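Thiamine phosphate pyrophosphorylase (PDB 3CEU) probably catalyses the formation of thiamine phosphate in thiamine diphosphate biosynthesis, on a TIM-barrel scaffold. Local coordinates at residues A[110-116]-A[146-151]. Numbering follows the deposited sequence.
Sequences YVFMSPI and KVMALG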
ATOM      1  N   TYR A 110      -1.842 -10.564  -4.656  1.00 24.29           N
ATOM      2  CA  TYR A 110      -0.495 -10.045  -4.462  1.00 17.84           C
ATOM      3  C   TYR A 110      -0.211 -10.025  -2.990  1.00 16.58           C
ATOM      4  O   TYR A 110      -1.131 -10.035  -2.180  1.00 23.58           O
ATOM      5  CB  TYR A 110      -0.290  -8.641  -5.052  1.00 22.43           C
ATOM      6  CG  TYR A 110      -1.105  -7.485  -4.494  1.00 25.97           C
ATOM      7  CD1 TYR A 110      -1.008  -7.086  -3.159  1.00 24.07           C
ATOM      8  CD2 TYR A 110      -1.893  -6.714  -5.343  1.00 23.10           C
ATOM      9  CE1 TYR A 110      -1.675  -5.939  -2.695  1.00  9.78           C
ATOM     10  CE2 TYR A 110      -2.552  -5.578  -4.890  1.00 22.66           C
ATOM     11  CZ  TYR A 110      -2.442  -5.193  -3.572  1.00 16.25           C
ATOM     12  OH  TYR A 110      -3.107  -4.053  -3.162  1.00 18.82           O
ATOM     13  N   VAL A 111       1.066 -10.029  -2.638  1.00 18.97           N
ATOM     14  CA  VAL A 111       1.454 -10.000  -1.243  1.00 13.00           C
ATOM     15  C   VAL A 111       2.500  -8.923  -1.018  1.00 10.34           C
ATOM     16  O   VAL A 111       3.175  -8.487  -1.955  1.00  6.85           O
ATOM     17  CB  VAL A 111       2.060 -11.351  -0.788  1.00 14.06           C
ATOM     18  CG1 VAL A 111       1.102 -12.496  -1.101  1.00  9.92           C
ATOM     19  CG2 VAL A 111       3.400 -11.574  -1.458  1.00  5.81           C
ATOM     20  N   PHE A 112       2.619  -8.497   0.233  1.00  7.35           N
ATOM     21  CA  PHE A 112       3.607  -7.503   0.636  1.00 13.63           C
ATOM     22  C   PHE A 112       4.834  -8.289   1.075  1.00 17.88           C
ATOM     23  O   PHE A 112       4.723  -9.452   1.458  1.00 26.92           O
ATOM     24  CB  PHE A 112       3.101  -6.689   1.839  1.00 17.22           C
ATOM     25  CG  PHE A 112       2.135  -5.594   1.481  1.00 17.13           C
ATOM     26  CD1 PHE A 112       1.651  -5.470   0.183  1.00 10.88           C
ATOM     27  CD2 PHE A 112       1.722  -4.673   2.437  1.00 15.37           C
ATOM     28  CE1 PHE A 112       0.774  -4.451  -0.158  1.00  8.21           C
ATOM     29  CE2 PHE A 112       0.843  -3.650   2.100  1.00  6.86           C
ATOM     30  CZ  PHE A 112       0.371  -3.543   0.794  1.00  5.44           C
HETATM   31  N   MSE A 113       6.004  -7.673   1.011  1.00 19.84           N
HETATM   32  CA  MSE A 113       7.209  -8.341   1.471  1.00 18.13           C
HETATM   33  C   MSE A 113       7.966  -7.324   2.313  1.00 27.11           C
HETATM   34  O   MSE A 113       8.264  -6.218   1.845  1.00 23.37           O
HETATM   35  CB  MSE A 113       8.076  -8.806   0.303  1.00 15.43           C
HETATM   36  CG  MSE A 113       9.126  -9.827   0.707  1.00 20.20           C
HETATM   37 SE   MSE A 113      10.487 -10.142  -0.631  1.00 37.83          SE
HETATM   38  CE  MSE A 113      12.036 -10.239   0.533  1.00 26.79           C
ATOM     39  N   SER A 114       8.272  -7.694   3.553  1.00 28.51           N
ATOM     40  CA  SER A 114       8.969  -6.793   4.468  1.00 32.02           C
ATOM     41  C   SER A 114       9.650  -7.562   5.591  1.00 35.62           C
ATOM     42  O   SER A 114       9.357  -8.740   5.806  1.00 38.02           O
ATOM     43  CB  SER A 114       7.964  -5.832   5.080  1.00 17.80           C
ATOM     44  OG  SER A 114       7.010  -6.554   5.825  1.00 16.77           O
ATOM     45  N   PRO A 115      10.579  -6.910   6.318  1.00 37.40           N
ATOM     46  CA  PRO A 115      11.035  -5.518   6.150  1.00 33.89           C
ATOM     47  C   PRO A 115      12.189  -5.435   5.145  1.00 31.04           C
ATOM     48  O   PRO A 115      13.276  -5.951   5.405  1.00 28.89           O
ATOM     49  CB  PRO A 115      11.497  -5.117   7.559  1.00 32.04           C
ATOM     50  CG  PRO A 115      10.834  -6.124   8.477  1.00 38.96           C
ATOM     51  CD  PRO A 115      10.909  -7.398   7.667  1.00 28.72           C
ATOM     52  N   ILE A 116      11.954  -4.786   4.006  1.00 28.29           N
ATOM     53  CA  ILE A 116      12.988  -4.658   2.982  1.00 24.08           C
ATOM     54  C   ILE A 116      14.123  -3.756   3.456  1.00 22.06           C
ATOM     55  O   ILE A 116      15.277  -3.952   3.072  1.00 18.66           O
ATOM     56  CB  ILE A 116      12.422  -4.078   1.665  1.00 17.89           C
ATOM     57  CG1 ILE A 116      11.279  -4.956   1.144  1.00 27.21           C
ATOM     58  CG2 ILE A 116      13.533  -3.973   0.630  1.00 19.25           C
ATOM     59  CD1 ILE A 116      11.668  -6.393   0.828  1.00 17.07           C
ATOM     60  N   LYS A 146       3.630  -9.670  -8.720  1.00 29.42           N
ATOM     61  CA  LYS A 146       2.653  -9.935  -7.676  1.00 25.36           C
ATOM     62  C   LYS A 146       3.163  -9.658  -6.258  1.00 25.97           C
ATOM     63  O   LYS A 146       2.424  -9.802  -5.286  1.00 27.01           O
ATOM     64  CB  LYS A 146       2.154 -11.386  -7.785  1.00 37.57           C
ATOM     65  CG  LYS A 146       1.060 -11.752  -6.798  1.00 43.94           C
ATOM     66  CD  LYS A 146       0.752 -13.243  -6.775  1.00 37.77           C
ATOM     67  CE  LYS A 146      -0.234 -13.663  -7.847  1.00 37.44           C
ATOM     68  NZ  LYS A 146      -0.821 -14.979  -7.482  1.00 31.23           N
ATOM     69  N   VAL A 147       4.415  -9.249  -6.123  1.00 17.31           N
ATOM     70  CA  VAL A 147       4.934  -8.968  -4.791  1.00 18.93           C
ATOM     71  C   VAL A 147       5.233  -7.483  -4.620  1.00 21.93           C
ATOM     72  O   VAL A 147       5.900  -6.866  -5.453  1.00 22.93           O
ATOM     73  CB  VAL A 147       6.203  -9.777  -4.512  1.00 19.26           C
ATOM     74  CG1 VAL A 147       7.240  -9.487  -5.565  1.00 31.48           C
ATOM     75  CG2 VAL A 147       6.730  -9.450  -3.121  1.00 28.71           C
HETATM   76  N   MSE A 148       4.727  -6.905  -3.541  1.00 12.14           N
HETATM   77  CA  MSE A 148       4.936  -5.489  -3.295  1.00 16.26           C
HETATM   78  C   MSE A 148       5.951  -5.291  -2.172  1.00 21.44           C
HETATM   79  O   MSE A 148       5.828  -5.868  -1.091  1.00 20.40           O
HETATM   80  CB  MSE A 148       3.601  -4.824  -2.943  1.00 20.55           C
HETATM   81  CG  MSE A 148       2.444  -5.212  -3.883  1.00 35.79           C
HETATM   82 SE   MSE A 148       2.786  -4.991  -5.808  1.00 48.73          SE
HETATM   83  CE  MSE A 148       1.029  -5.466  -6.474  1.00 32.06           C
ATOM     84  N   ALA A 149       6.969  -4.481  -2.433  1.00 20.77           N
ATOM     85  CA  ALA A 149       7.994  -4.251  -1.430  1.00 14.11           C
ATOM     86  C   ALA A 149       7.510  -3.251  -0.387  1.00 15.99           C
ATOM     87  O   ALA A 149       6.912  -2.234  -0.715  1.00 16.59           O
ATOM     88  CB  ALA A 149       9.272  -3.756  -2.098  1.00 16.59           C
ATOM     89  N   LEU A 150       7.769  -3.554   0.877  1.00 18.84           N
ATOM     90  CA  LEU A 150       7.357  -2.685   1.966  1.00 19.77           C
ATOM     91  C   LEU A 150       8.384  -2.645   3.082  1.00 21.92           C
ATOM     92  O   LEU A 150       9.010  -3.657   3.406  1.00 29.06           O
ATOM     93  CB  LEU A 150       6.017  -3.156   2.541  1.00 29.03           C
ATOM     94  CG  LEU A 150       5.659  -2.680   3.963  1.00 33.96           C
ATOM     95  CD1 LEU A 150       5.400  -1.171   3.980  1.00 17.39           C
ATOM     96  CD2 LEU A 150       4.436  -3.441   4.445  1.00 23.41           C
ATOM     97  N   GLY A 151       8.547  -1.469   3.678  1.00 16.45           N
ATOM     98  CA  GLY A 151       9.483  -1.337   4.774  1.00 19.98           C
ATOM     99  C   GLY A 151      10.712  -0.503   4.480  1.00 21.51           C
ATOM    100  O   GLY A 151      11.661  -0.968   3.843  1.00 23.67           O
TER
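M148 turns back toward Y110 and lays its terminal methyl over one face of the phenol ring, M148 CE 3.4 Å from Y110 CD2, with the two side chains crossing at about a right angle. A bend at chi2 (-52°) turns the selenomethionine that way; its selenium lies farther off, 5.1 Å from the ring centroid, a long Met-aromatic contact in which the methyl does the touching. The phenol is also fixed at its far end, where OH is hydrogen-bonded to H31. F112 takes the next place on this face of the sheet, its CD1 3.7 Å from M148 CB and its CD2 3.6 Å from L150 CD2. An alanine in place of F112 would probably open a gap between M148 and L150 and take from H31 and H75 their contact with the phenyl ring. L150, its CG anti to the backbone N (chi1 160°), also sets CG 4.1 Å from S114 CB. Its O accepts an almost straight bond from I116 N, beyond the cis peptide before P115. Strands 110-113 and 147-150, sixth and seventh of the eight-stranded barrel, run parallel, 24° apart; the straightest rung within them is M148 N to V111 O, 2.7 Å. V111 and M113 face helix 98-102. Main-chain bonds thus fix the register, while Y110, F112 and M148 give the barrel interior an apolar, aromatic wall beside the histidines.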